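Local coordinates for ErfK/YbiS/YcfS/YnhG family protein (Xylanimonas cellulosilytica, PDB 4LPQ) that probably catalyses the L,D-transpeptidation that cross-links peptidoglycan during cell-wall synthesis, through a YkuD-type catalytic domain that follows a putative peptidoglycan-binding domain, at residues K86-D91 against D194-P199; D93-L98 against A111-G116; Y138-G143 against M198-R203; M154-Y159 against A188-W193; G163-G168 against H179-V184. One frame throughout, in Å; residues are numbered along the deposited sequence. Where two conformers were deposited one is given.

Contact 1 of 5, residues K86-D91 against D194-P199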
# COMPACT_ATOMS: atom_id res chain seq x y z
N LYS A 86 8.07 4.64 -15.89
CA LYS A 86 7.04 4.23 -14.95
C LYS A 86 7.54 2.99 -14.20
O LYS A 86 7.93 1.97 -14.84
CB LYS A 86 5.80 3.96 -15.74
CG LYS A 86 4.70 3.48 -14.84
CD LYS A 86 3.35 3.41 -15.50
CE LYS A 86 2.75 4.75 -15.71
NZ LYS A 86 1.35 4.76 -16.19
N VAL A 87 7.51 3.05 -12.86
CA VAL A 87 8.05 1.95 -12.06
C VAL A 87 7.14 1.79 -10.84
O VAL A 87 6.73 2.79 -10.25
CB VAL A 87 9.51 2.27 -11.65
CG1 VAL A 87 10.06 1.11 -10.80
CG2 VAL A 87 10.36 2.62 -12.84
N VAL A 88 6.85 0.55 -10.52
CA VAL A 88 6.22 0.22 -9.26
C VAL A 88 7.32 -0.23 -8.30
O VAL A 88 8.01 -1.20 -8.57
CB VAL A 88 5.20 -0.89 -9.43
CG1 VAL A 88 4.63 -1.35 -8.08
CG2 VAL A 88 4.05 -0.37 -10.27
N GLU A 89 7.53 0.55 -7.25
CA GLU A 89 8.53 0.23 -6.26
C GLU A 89 7.83 -0.29 -5.02
O GLU A 89 6.86 0.32 -4.53
CB GLU A 89 9.38 1.44 -5.91
CG GLU A 89 10.14 2.00 -7.10
CD GLU A 89 11.22 3.07 -6.83
OE1 GLU A 89 11.63 3.15 -5.63
OE2 GLU A 89 11.57 3.78 -7.81
N ILE A 90 8.35 -1.37 -4.43
CA ILE A 90 7.78 -1.90 -3.22
C ILE A 90 8.90 -1.95 -2.19
O ILE A 90 9.90 -2.65 -2.31
CB ILE A 90 7.19 -3.31 -3.51
CG1 ILE A 90 6.07 -3.19 -4.60
CG2 ILE A 90 6.65 -3.87 -2.20
CD1 ILE A 90 5.61 -4.42 -5.25
N ASP A 91 8.70 -1.11 -1.15
CA ASP A 91 9.58 -0.99 -0.02
C ASP A 91 9.18 -1.97 1.02
O ASP A 91 8.17 -1.75 1.71
CB ASP A 91 9.63 0.47 0.47
CG ASP A 91 10.61 0.69 1.59
OD1 ASP A 91 10.90 -0.27 2.37
OD2 ASP A 91 11.08 1.85 1.69
N ASP A 194 -6.57 1.28 -13.91
CA ASP A 194 -7.53 2.01 -14.75
C ASP A 194 -7.24 3.48 -14.90
O ASP A 194 -7.62 4.07 -15.85
CB ASP A 194 -8.95 1.82 -14.23
CG ASP A 194 -9.43 0.41 -14.20
OD1 ASP A 194 -8.96 -0.42 -15.00
OD2 ASP A 194 -10.31 0.14 -13.29
N SER A 195 -6.58 4.05 -13.92
CA SER A 195 -6.29 5.48 -13.91
C SER A 195 -4.83 5.75 -14.21
O SER A 195 -4.49 6.49 -15.14
CB SER A 195 -6.76 6.14 -12.59
OG SER A 195 -6.52 7.54 -12.63
N TRP A 196 -3.96 5.20 -13.39
CA TRP A 196 -2.52 5.29 -13.62
C TRP A 196 -2.08 4.56 -14.88
O TRP A 196 -1.47 5.15 -15.77
CB TRP A 196 -1.71 4.84 -12.40
CG TRP A 196 -0.32 5.20 -12.44
CD1 TRP A 196 0.18 6.43 -12.60
CD2 TRP A 196 0.79 4.36 -12.15
NE1 TRP A 196 1.55 6.42 -12.53
CE2 TRP A 196 1.95 5.16 -12.22
CE3 TRP A 196 0.96 2.97 -11.96
CZ2 TRP A 196 3.21 4.65 -12.02
CZ3 TRP A 196 2.17 2.44 -11.71
CH2 TRP A 196 3.28 3.23 -11.74
N GLY A 197 -2.40 3.28 -14.95
CA GLY A 197 -2.00 2.37 -15.96
C GLY A 197 -0.69 1.73 -15.57
O GLY A 197 0.30 2.39 -15.25
N MSE A 198 -0.71 0.41 -15.61
CA MSE A 198 0.44 -0.42 -15.20
C MSE A 198 0.47 -1.57 -16.17
O MSE A 198 0.18 -2.72 -15.84
CB MSE A 198 0.15 -0.86 -13.72
CG MSE A 198 1.24 -1.63 -13.12
SE MSE A 198 0.64 -2.01 -11.24
CE MSE A 198 1.96 -3.47 -11.05
N PRO A 199 0.85 -1.28 -17.44
CA PRO A 199 0.68 -2.31 -18.44
C PRO A 199 1.68 -3.41 -18.36
O PRO A 199 2.70 -3.30 -17.64
CB PRO A 199 0.90 -1.54 -19.79
CG PRO A 199 1.73 -0.35 -19.35
CD PRO A 199 1.21 0.03 -17.99
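Lys86, at the start of strand 86-91, lies over one face of the Trp196 indole, where helix 186-196 of the YkuD-type catalytic domain ends against the mixed sheet. The two side chains run past each other in opposite directions. Lys86 CG is 3.4 Å from Trp196 CZ2, CD forms a CH-pi contact over the six-membered ring, and NZ completes a cation-pi contact 3.9 Å from the centroid of the five-membered ring, 3° off its normal. The lysine chain leaves the strand extended and bends at chi3 (-74°), which carries NZ to the end of the helix. The indole nitrogen is engaged elsewhere, bonded to Glu101, and the ring also stacks on Trp191. Val88, two residues along the strand, meets the rim of the same indole: its CG2 is near the ring plane, 3.7 Å from Trp196 CZ3. That methyl also packs on selenomethionine Met198, whose extended side chain crosses Val88 at about a right angle, Met198 CE lying 3.8 Å from Val88 CG2. Gly197 is the first residue to leave helical geometry, with positive phi, and its carbonyl receives the lysine: Lys86 NZ donates to Gly197 O at 2.8 Å, tilted 27° from the carbonyl plane.

Contact 2 of 5, residues D93-L98 against A111-G116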
# COMPACT_ATOMS: atom_id res chain seq x y z
N ASP A 93 10.66 -3.02 3.83
CA ASP A 93 10.82 -2.61 5.20
C ASP A 93 9.67 -1.70 5.66
O ASP A 93 9.14 -1.83 6.78
CB ASP A 93 12.14 -1.88 5.41
CG ASP A 93 13.34 -2.82 5.34
OD1 ASP A 93 13.22 -4.07 5.18
OD2 ASP A 93 14.44 -2.25 5.38
N LYS A 94 9.28 -0.77 4.83
CA LYS A 94 8.20 0.15 5.14
C LYS A 94 6.81 -0.37 4.82
O LYS A 94 5.81 0.16 5.30
CB LYS A 94 8.42 1.52 4.47
CG LYS A 94 9.65 2.23 4.99
CD LYS A 94 9.78 3.63 4.42
CE LYS A 94 10.89 4.44 5.12
NZ LYS A 94 10.98 5.83 4.61
N GLN A 95 6.73 -1.44 4.03
CA GLN A 95 5.46 -2.04 3.65
C GLN A 95 4.56 -1.05 2.90
O GLN A 95 3.36 -0.89 3.19
CB GLN A 95 4.77 -2.66 4.86
CG GLN A 95 5.52 -3.87 5.47
CD GLN A 95 5.29 -5.11 4.63
OE1 GLN A 95 4.18 -5.64 4.58
NE2 GLN A 95 6.31 -5.45 3.85
N ILE A 96 5.15 -0.38 1.86
CA ILE A 96 4.43 0.53 0.99
C ILE A 96 4.80 0.21 -0.46
O ILE A 96 5.91 -0.26 -0.76
CB ILE A 96 4.70 2.01 1.35
CG1 ILE A 96 6.16 2.37 1.25
CG2 ILE A 96 4.14 2.36 2.71
CD1 ILE A 96 6.55 3.76 1.67
N LEU A 97 3.84 0.56 -1.31
CA LEU A 97 4.01 0.50 -2.75
C LEU A 97 4.00 1.92 -3.27
O LEU A 97 3.14 2.73 -2.93
CB LEU A 97 2.88 -0.36 -3.36
CG LEU A 97 2.92 -0.52 -4.88
CD1 LEU A 97 2.25 -1.83 -5.24
CD2 LEU A 97 2.17 0.63 -5.55
N LEU A 98 4.97 2.24 -4.11
CA LEU A 98 5.12 3.51 -4.73
C LEU A 98 4.83 3.41 -6.25
O LEU A 98 5.49 2.59 -6.91
CB LEU A 98 6.51 4.09 -4.54
CG LEU A 98 7.10 4.03 -3.14
CD1 LEU A 98 8.50 4.63 -3.11
CD2 LEU A 98 6.19 4.74 -2.18
N ALA A 111 0.62 -1.32 1.68
CA ALA A 111 0.86 -2.66 1.17
C ALA A 111 1.13 -3.64 2.31
O ALA A 111 1.51 -3.25 3.42
CB ALA A 111 2.01 -2.66 0.13
N SER A 112 1.00 -4.96 2.02
CA SER A 112 1.42 -5.96 2.92
C SER A 112 1.92 -7.12 2.14
O SER A 112 1.26 -7.64 1.25
CB SER A 112 0.25 -6.37 3.84
OG SER A 112 0.63 -7.34 4.80
N SER A 113 3.16 -7.56 2.47
CA SER A 113 3.87 -8.62 1.78
C SER A 113 4.09 -9.86 2.63
O SER A 113 3.41 -10.02 3.62
CB SER A 113 5.14 -8.07 1.15
OG SER A 113 6.07 -7.70 2.18
N GLY A 114 4.99 -10.75 2.23
CA GLY A 114 5.09 -12.03 2.88
C GLY A 114 5.54 -12.00 4.32
O GLY A 114 6.44 -11.24 4.65
N ASN A 115 4.92 -12.82 5.13
CA ASN A 115 5.25 -12.86 6.54
C ASN A 115 6.52 -13.62 6.96
O ASN A 115 6.84 -13.56 8.12
CB ASN A 115 4.05 -13.30 7.36
CG ASN A 115 3.73 -14.74 7.22
OD1 ASN A 115 4.48 -15.54 6.69
ND2 ASN A 115 2.66 -15.08 7.84
N GLY A 116 7.17 -14.26 5.99
CA GLY A 116 8.43 -14.92 6.24
C GLY A 116 8.33 -16.23 6.93
O GLY A 116 9.38 -16.81 7.22
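Gln95 reaches across to Ser112 and Ser113 and grips the loop that follows strand 104-110. Gln95 CB passes 3.6 Å from Ala111 O. At CG the chain bends (chi2 -78°), turning the amide toward the loop although the side chain does not set out in that direction. Gln95 CD lies 3.6 Å from Ser113 OG, and beyond it the two ends of the amide hold one serine. Gln95 OE1 accepts from Ser113 N at 3.0 Å and also lies 3.2 Å from Ser112 CA. Gln95 NE2 donates to Ser113 OG at 2.8 Å in a nearly straight bond (170°), the oxygen lying in the amide plane. Ser113 OG stands between its own backbone N and carbonyl carbon (chi1 68°), close enough to the backbone N for one amide to engage both. This double grip fixes the amide's rotation, and a further bond from NE2 to Leu92 O adds to it. The backbone joins in: Ala111 N donates to Gln95 O at 3.2 Å, and the Ala111 CB methyl sits 4.3 Å from Leu97 CB. Gln95 and Ile96 together face Asp91 in a G1 beta bulge, at the turn between strands 86-91 and 96-101. Lys54 of helix 43-56 also bonds to Gln95 O, while Ser112 pairs through its backbone with Arg183 of strand 182-184.

Contact 3 of 5, residues Y138-G143 against M198-R203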
# COMPACT_ATOMS: atom_id res chain seq x y z
N TYR A 138 4.30 -9.42 -16.18
CA TYR A 138 4.37 -10.30 -17.36
C TYR A 138 3.02 -10.88 -17.75
O TYR A 138 2.82 -11.39 -18.86
CB TYR A 138 5.40 -11.43 -17.21
CG TYR A 138 4.97 -12.54 -16.26
CD1 TYR A 138 5.23 -12.46 -14.89
CD2 TYR A 138 4.33 -13.65 -16.73
CE1 TYR A 138 4.81 -13.50 -14.06
CE2 TYR A 138 3.95 -14.67 -15.95
CZ TYR A 138 4.15 -14.59 -14.60
OH TYR A 138 3.72 -15.59 -13.84
N MSE A 139 2.10 -10.84 -16.79
CA MSE A 139 0.67 -11.26 -16.98
C MSE A 139 -0.27 -10.63 -16.03
O MSE A 139 0.23 -10.12 -15.00
CB MSE A 139 0.66 -12.80 -16.90
CG MSE A 139 -0.79 -13.44 -16.96
SE MSE A 139 -0.85 -15.36 -16.83
CE MSE A 139 0.82 -15.31 -16.10
N GLN A 140 -1.53 -10.60 -16.31
CA GLN A 140 -2.49 -10.03 -15.42
C GLN A 140 -3.78 -10.79 -15.62
O GLN A 140 -3.98 -11.36 -16.68
CB GLN A 140 -2.57 -8.55 -15.60
CG GLN A 140 -3.08 -8.15 -16.96
CD GLN A 140 -2.85 -6.68 -17.22
OE1 GLN A 140 -2.03 -6.07 -16.59
NE2 GLN A 140 -3.55 -6.12 -18.09
N ARG A 141 -4.61 -10.82 -14.58
CA ARG A 141 -5.90 -11.45 -14.70
C ARG A 141 -6.91 -10.48 -14.16
O ARG A 141 -6.90 -10.16 -12.93
CB ARG A 141 -5.87 -12.84 -13.99
CG ARG A 141 -4.99 -13.88 -14.62
CD ARG A 141 -4.88 -15.21 -13.89
NE ARG A 141 -4.09 -16.18 -14.67
CZ ARG A 141 -3.50 -17.26 -14.19
NH1 ARG A 141 -3.53 -17.48 -12.87
NH2 ARG A 141 -2.88 -18.11 -15.05
N ASP A 142 -7.82 -9.95 -15.01
CA ASP A 142 -8.69 -8.83 -14.74
C ASP A 142 -10.02 -9.19 -14.15
O ASP A 142 -11.07 -9.00 -14.77
CB ASP A 142 -8.93 -8.01 -16.02
CG ASP A 142 -9.62 -6.68 -15.80
OD1 ASP A 142 -9.76 -6.27 -14.63
OD2 ASP A 142 -9.95 -6.05 -16.87
N GLY A 143 -9.99 -9.60 -12.91
CA GLY A 143 -11.15 -10.03 -12.09
C GLY A 143 -10.61 -10.69 -10.81
O GLY A 143 -9.44 -10.50 -10.39
N MSE A 198 -0.71 0.41 -15.61
CA MSE A 198 0.44 -0.42 -15.20
C MSE A 198 0.47 -1.57 -16.17
O MSE A 198 0.18 -2.72 -15.84
CB MSE A 198 0.15 -0.86 -13.72
CG MSE A 198 1.24 -1.63 -13.12
SE MSE A 198 0.64 -2.01 -11.24
CE MSE A 198 1.96 -3.47 -11.05
N PRO A 199 0.85 -1.28 -17.44
CA PRO A 199 0.68 -2.31 -18.44
C PRO A 199 1.68 -3.41 -18.36
O PRO A 199 2.70 -3.30 -17.64
CB PRO A 199 0.90 -1.54 -19.79
CG PRO A 199 1.73 -0.35 -19.35
CD PRO A 199 1.21 0.03 -17.99
N ILE A 200 1.45 -4.49 -19.08
CA ILE A 200 2.42 -5.53 -19.24
C ILE A 200 3.77 -4.86 -19.62
O ILE A 200 3.81 -3.98 -20.48
CB ILE A 200 1.86 -6.59 -20.25
CG1 ILE A 200 0.45 -7.20 -19.81
CG2 ILE A 200 2.93 -7.66 -20.51
CD1 ILE A 200 0.47 -7.95 -18.40
N GLY A 201 4.82 -5.30 -18.97
CA GLY A 201 6.15 -4.81 -19.19
C GLY A 201 6.61 -3.81 -18.13
O GLY A 201 7.80 -3.49 -18.05
N THR A 202 5.69 -3.30 -17.31
CA THR A 202 6.05 -2.30 -16.30
C THR A 202 7.03 -2.91 -15.31
O THR A 202 6.78 -3.95 -14.71
CB THR A 202 4.81 -1.77 -15.58
OG1 THR A 202 3.89 -1.16 -16.48
CG2 THR A 202 5.16 -0.79 -14.50
N ARG A 203 8.10 -2.15 -15.02
CA ARG A 203 9.09 -2.53 -14.03
C ARG A 203 8.44 -2.60 -12.64
O ARG A 203 7.77 -1.65 -12.22
CB ARG A 203 10.23 -1.53 -14.03
CG ARG A 203 11.43 -1.85 -13.18
CD ARG A 203 12.42 -0.73 -13.30
NE ARG A 203 13.65 -1.04 -12.63
CZ ARG A 203 14.59 -0.17 -12.30
NH1 ARG A 203 14.39 1.12 -12.60
NH2 ARG A 203 15.68 -0.57 -11.70
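Ile200, in the conformer described, places its CD1 methyl against Met139 and Gln140, where a type II beta turn from Pro199 to Thr202 leads into strand 203-206 and meets the end of strand 133-140 at the surface of the catalytic domain. The isoleucine does not point straight at the strand. CG1 lies anti to the carbonyl carbon (chi1 -57°), and a second bend at chi2 swings Ile200 CD1 onto the backbone, 3.6 Å from Met139 CA and 3.9 Å from Tyr138 C. The other branch, Ile200 CG2, approaches Tyr138 O at 4.1 Å. The side chains of Tyr138 and selenomethionine Met139 set off away from the turn, so the methyl meets mainly their backbone. Gln140 does point toward it. Its CG is held between the backbone N and the carbonyl carbon (chi1 64°), and the rest of the chain is extended, crossing the isoleucine at a slant. Gln140 CG lies 3.8 Å from Ile200 CD1, and OE1 comes within 3.6 Å of the same methyl. Gln140 OE1 bonds to Lys158, which bonds Met198 O as well, so a single ammonium group links the strand to the residue preceding the turn. A backbone bond between Gly201 and Val137 adds a second tie. Within the turn Pro199 O accepts twice, from Thr202 N at 3.0 Å and from Thr202 OG1 at 2.7 Å, the hydroxyl lying in the carbonyl plane on a lone pair.

Contact 4 of 5, residues M154-Y159 against A188-W193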
# COMPACT_ATOMS: atom_id res chain seq x y z
N MSE A 154 -7.47 -13.19 -5.08
CA MSE A 154 -6.75 -12.00 -5.41
C MSE A 154 -7.60 -11.20 -6.39
O MSE A 154 -8.07 -11.67 -7.42
CB MSE A 154 -5.45 -12.33 -6.16
CG MSE A 154 -4.50 -13.14 -5.29
SE MSE A 154 -2.68 -13.40 -6.15
CE MSE A 154 -3.34 -14.30 -7.62
N TRP A 155 -7.73 -9.89 -6.11
CA TRP A 155 -8.45 -8.95 -6.99
C TRP A 155 -7.55 -8.32 -8.02
O TRP A 155 -6.60 -7.60 -7.63
CB TRP A 155 -9.19 -7.88 -6.16
CG TRP A 155 -9.92 -6.89 -7.00
CD1 TRP A 155 -9.61 -5.57 -7.12
CD2 TRP A 155 -11.08 -7.12 -7.79
NE1 TRP A 155 -10.54 -4.97 -7.97
CE2 TRP A 155 -11.45 -5.91 -8.37
CE3 TRP A 155 -11.84 -8.27 -8.11
CZ2 TRP A 155 -12.51 -5.81 -9.26
CZ3 TRP A 155 -12.85 -8.19 -9.00
CH2 TRP A 155 -13.20 -6.96 -9.56
N ARG A 156 -7.76 -8.59 -9.29
CA ARG A 156 -7.02 -7.99 -10.38
C ARG A 156 -5.51 -8.12 -10.20
O ARG A 156 -4.81 -7.10 -10.31
CB ARG A 156 -7.53 -6.58 -10.61
CG ARG A 156 -9.04 -6.43 -10.79
CD ARG A 156 -9.45 -5.01 -11.12
NE ARG A 156 -9.16 -4.63 -12.47
CZ ARG A 156 -9.33 -3.42 -12.92
NH1 ARG A 156 -9.60 -2.43 -12.11
NH2 ARG A 156 -9.22 -3.19 -14.24
N PRO A 157 -5.01 -9.34 -10.04
CA PRO A 157 -3.54 -9.49 -9.93
C PRO A 157 -2.78 -9.09 -11.20
O PRO A 157 -3.18 -9.41 -12.30
CB PRO A 157 -3.41 -10.96 -9.61
CG PRO A 157 -4.61 -11.63 -10.26
CD PRO A 157 -5.72 -10.64 -10.01
N LYS A 158 -1.64 -8.49 -10.90
CA LYS A 158 -0.61 -8.20 -11.86
C LYS A 158 0.65 -8.99 -11.45
O LYS A 158 1.22 -8.74 -10.35
CB LYS A 158 -0.29 -6.75 -11.95
CG LYS A 158 -1.44 -5.95 -12.50
CD LYS A 158 -1.09 -4.85 -13.26
CE LYS A 158 -2.24 -4.07 -13.78
NZ LYS A 158 -2.20 -3.79 -15.25
N TYR A 159 0.99 -10.01 -12.20
CA TYR A 159 2.01 -10.94 -11.83
C TYR A 159 3.38 -10.45 -12.30
O TYR A 159 3.52 -10.00 -13.43
CB TYR A 159 1.76 -12.32 -12.47
CG TYR A 159 0.51 -12.95 -12.07
CD1 TYR A 159 -0.70 -12.60 -12.63
CD2 TYR A 159 0.50 -13.94 -11.12
CE1 TYR A 159 -1.89 -13.17 -12.25
CE2 TYR A 159 -0.69 -14.56 -10.74
CZ TYR A 159 -1.89 -14.19 -11.33
OH TYR A 159 -3.10 -14.79 -10.96
N ALA A 188 -7.08 0.85 -4.51
CA ALA A 188 -5.73 1.17 -4.98
C ALA A 188 -5.42 0.33 -6.23
O ALA A 188 -4.84 0.85 -7.18
CB ALA A 188 -4.67 0.95 -3.89
N MSE A 189 -5.80 -0.92 -6.24
CA MSE A 189 -5.52 -1.80 -7.39
C MSE A 189 -6.29 -1.24 -8.62
O MSE A 189 -5.71 -1.20 -9.70
CB MSE A 189 -5.93 -3.23 -7.07
CG MSE A 189 -5.23 -4.17 -8.02
SE MSE A 189 -3.29 -4.28 -7.57
CE MSE A 189 -2.59 -4.71 -9.31
N ASN A 190 -7.53 -0.81 -8.44
CA ASN A 190 -8.29 -0.28 -9.53
C ASN A 190 -7.65 0.98 -10.08
O ASN A 190 -7.60 1.17 -11.31
CB ASN A 190 -9.76 -0.01 -9.11
CG ASN A 190 -10.53 -1.27 -8.78
OD1 ASN A 190 -10.23 -2.37 -9.24
ND2 ASN A 190 -11.57 -1.09 -7.97
N TRP A 191 -7.13 1.80 -9.19
CA TRP A 191 -6.43 3.00 -9.59
C TRP A 191 -5.19 2.66 -10.43
O TRP A 191 -4.97 3.25 -11.52
CB TRP A 191 -6.11 3.90 -8.42
CG TRP A 191 -5.38 5.15 -8.79
CD1 TRP A 191 -5.96 6.30 -9.24
CD2 TRP A 191 -3.95 5.35 -8.88
NE1 TRP A 191 -4.96 7.22 -9.57
CE2 TRP A 191 -3.73 6.65 -9.37
CE3 TRP A 191 -2.84 4.56 -8.56
CZ2 TRP A 191 -2.45 7.15 -9.59
CZ3 TRP A 191 -1.58 5.04 -8.77
CH2 TRP A 191 -1.36 6.36 -9.26
N LEU A 192 -4.38 1.71 -9.98
CA LEU A 192 -3.21 1.25 -10.71
C LEU A 192 -3.60 0.78 -12.09
O LEU A 192 -2.93 1.15 -13.06
CB LEU A 192 -2.53 0.14 -9.93
CG LEU A 192 -1.79 0.57 -8.67
CD1 LEU A 192 -1.37 -0.65 -7.85
CD2 LEU A 192 -0.60 1.45 -8.97
N TRP A 193 -4.66 -0.04 -12.23
CA TRP A 193 -5.08 -0.56 -13.49
C TRP A 193 -5.61 0.50 -14.42
O TRP A 193 -5.28 0.56 -15.61
CB TRP A 193 -6.11 -1.66 -13.32
CG TRP A 193 -5.68 -3.01 -13.07
CD1 TRP A 193 -5.24 -3.53 -11.84
CD2 TRP A 193 -5.77 -4.13 -13.98
NE1 TRP A 193 -5.04 -4.87 -11.97
CE2 TRP A 193 -5.35 -5.28 -13.24
CE3 TRP A 193 -6.18 -4.29 -15.27
CZ2 TRP A 193 -5.37 -6.55 -13.77
CZ3 TRP A 193 -6.18 -5.53 -15.79
CH2 TRP A 193 -5.80 -6.67 -15.04
O HOH W 1 -3.09 -1.16 -16.28
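Trp193 is sandwiched between two cationic side chains, Arg156 over one face and Lys158 over the opposite one; the axes of helical segment 188-193 and strand 157-159 make an angle of 59°. The Arg156 guanidinium lies nearly flat on the indole, centres 4.0 Å apart and planes 23° apart; a bend at chi3 (75°) folds it back over the ring. On the other face Lys158 CE sits 3.3 Å from the centroid of the five-membered ring in a CH-pi contact, and NZ reaches over the six-membered ring in a cation-pi contact at 4.0 Å. At the indole edge Trp193 NE1 donates to Arg156 O at 2.8 Å. Asn190 turns OD1 toward two donors that arrive from opposite faces of its amide: Trp155 NE1 and Arg156 NH1, each at 2.9 Å. Selenomethionine Met189 CE packs against Lys158 CG at 3.6 Å, close to the Arg156 carbonyl. Ring and guanidinium are each fixed in rotation by several partners, and the two donors probably steady the Asn190 amide. The Arg156 charge is probably balanced by its salt bridges to Asp142 and Asp194, whereas the Lys158 ammonium is solvated by neutral oxygens, including water 1, which bridges it to Trp193 O.

Contact 5 of 5, residues G163-G168 against H179-V184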
# COMPACT_ATOMS: atom_id res chain seq x y z
N GLY A 163 4.17 -16.94 -9.51
CA GLY A 163 2.94 -16.65 -8.82
C GLY A 163 2.89 -15.40 -8.00
O GLY A 163 1.88 -15.03 -7.46
N TYR A 164 4.01 -14.74 -7.87
CA TYR A 164 4.12 -13.51 -7.11
C TYR A 164 3.51 -12.36 -7.92
O TYR A 164 3.90 -12.07 -9.08
CB TYR A 164 5.54 -13.15 -6.74
CG TYR A 164 6.20 -14.14 -5.83
CD1 TYR A 164 6.00 -14.08 -4.46
CD2 TYR A 164 7.04 -15.09 -6.26
CE1 TYR A 164 6.52 -14.99 -3.59
CE2 TYR A 164 7.60 -15.99 -5.42
CZ TYR A 164 7.37 -15.93 -4.05
OH TYR A 164 7.95 -16.87 -3.23
N ALA A 165 2.49 -11.74 -7.29
CA ALA A 165 1.72 -10.70 -7.87
C ALA A 165 1.47 -9.59 -6.89
O ALA A 165 1.52 -9.75 -5.68
CB ALA A 165 0.35 -11.24 -8.31
N VAL A 166 1.16 -8.41 -7.44
CA VAL A 166 0.49 -7.29 -6.72
C VAL A 166 -1.00 -7.46 -6.98
O VAL A 166 -1.43 -7.67 -8.12
CB VAL A 166 0.97 -5.93 -7.25
CG1 VAL A 166 0.31 -4.80 -6.46
CG2 VAL A 166 2.48 -5.81 -7.11
N HIS A 167 -1.80 -7.41 -5.92
CA HIS A 167 -3.25 -7.61 -6.05
C HIS A 167 -4.03 -6.93 -5.02
O HIS A 167 -3.49 -6.62 -3.94
CB HIS A 167 -3.58 -9.12 -6.08
CG HIS A 167 -3.30 -9.80 -4.77
ND1 HIS A 167 -4.25 -9.89 -3.76
CD2 HIS A 167 -2.19 -10.40 -4.31
CE1 HIS A 167 -3.69 -10.54 -2.73
NE2 HIS A 167 -2.44 -10.83 -3.03
N GLY A 168 -5.29 -6.71 -5.26
CA GLY A 168 -6.19 -6.26 -4.21
C GLY A 168 -6.63 -7.37 -3.27
O GLY A 168 -6.73 -8.55 -3.64
N HIS A 179 1.41 -14.76 2.02
CA HIS A 179 2.32 -15.89 1.68
C HIS A 179 3.39 -15.52 0.69
O HIS A 179 4.14 -16.36 0.23
CB HIS A 179 1.56 -17.08 1.13
CG HIS A 179 0.83 -17.83 2.14
ND1 HIS A 179 0.06 -18.91 1.81
CD2 HIS A 179 0.86 -17.80 3.48
CE1 HIS A 179 -0.42 -19.48 2.90
NE2 HIS A 179 0.10 -18.87 3.94
N GLY A 180 3.48 -14.21 0.37
CA GLY A 180 4.47 -13.76 -0.51
C GLY A 180 4.01 -12.72 -1.51
O GLY A 180 4.84 -11.91 -2.01
N CYS A 181 2.72 -12.75 -1.95
CA CYS A 181 2.29 -11.71 -2.85
C CYS A 181 2.20 -10.36 -2.10
O CYS A 181 2.26 -10.31 -0.86
CB CYS A 181 0.97 -12.06 -3.39
SG CYS A 181 1.06 -13.44 -4.60
N VAL A 182 2.08 -9.29 -2.89
CA VAL A 182 1.96 -7.96 -2.31
C VAL A 182 0.56 -7.49 -2.41
O VAL A 182 0.05 -7.25 -3.52
CB VAL A 182 2.93 -7.00 -3.02
CG1 VAL A 182 2.81 -5.62 -2.45
CG2 VAL A 182 4.39 -7.55 -2.91
N ARG A 183 -0.12 -7.31 -1.29
CA ARG A 183 -1.49 -6.90 -1.21
C ARG A 183 -1.61 -5.35 -1.11
O ARG A 183 -0.82 -4.75 -0.39
CB ARG A 183 -2.13 -7.42 0.14
CG ARG A 183 -2.11 -8.87 0.26
CD ARG A 183 -2.67 -9.12 1.65
NE ARG A 183 -2.71 -10.49 1.80
CZ ARG A 183 -3.12 -11.08 2.87
NH1 ARG A 183 -3.62 -10.36 3.89
NH2 ARG A 183 -3.00 -12.36 2.86
N VAL A 184 -2.62 -4.84 -1.74
CA VAL A 184 -3.07 -3.44 -1.63
C VAL A 184 -4.59 -3.44 -1.59
O VAL A 184 -5.21 -4.47 -1.83
CB VAL A 184 -2.54 -2.54 -2.77
CG1 VAL A 184 -1.00 -2.56 -2.79
CG2 VAL A 184 -3.13 -2.96 -4.10
O HOH W 2 6.43 -17.37 -0.93
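Cys181 and His167, the predicted nucleophile and proton donor/acceptor, meet where strand 164-168 runs beside the residue leading into parallel strand 182-184. The edge of the imidazole faces the cysteine, with His167 NE2 3.6 Å from Cys181 CB. Cys181 SG accepts from Ala165 N at 3.5 Å and lies 3.4 Å from Gly163 O. The imidazole is held by its other nitrogen: His167 ND1 donates to Gly168 O at 2.8 Å, with the oxygen in the ring plane. With His167 CG between its backbone N and carbonyl carbon (chi1 67°), the ring lies beside Arg183, whose CA sits over one face. Outward, the strand ladder sets these residues in register: Val182 N to Ala165 O at 2.9 Å, His167 N to Val182 O and Val184 N to His167 O at 3.0 Å. Near the cysteine, Glu150 accepts from Cys181 N. Strand 164-168 lies between 182-184 and antiparallel 154-159; Val166 and Val184 face Met189 of helix 186-196, whereas Pro157 and Met154 pack against His167.

Five contacts knit the catalytic domain. From the N terminus, contact 1 opens first, tying strand 86-91 to the end of helix 186-196 and closing a loop of 102 residues. Contact 2 closes early inside it, across the hairpin of strands 96-101 and 104-110, and precedes the remaining three in series. Contact 3 opens at 138-143 and ends on 198-203, sharing Met198 and Pro199 with contact 1, so the two loops close on the same stretch after the helix. Within both lies contact 4, joining strand 154-159 to the helix, and within that contact 5, pairing strands 164-168 and 182-184. From contact 4, Lys158 reaches contacts 1 and 3, and Arg156 reaches Asp194 of contact 1; Leu97 packing on Val166 joins contacts 2 and 5.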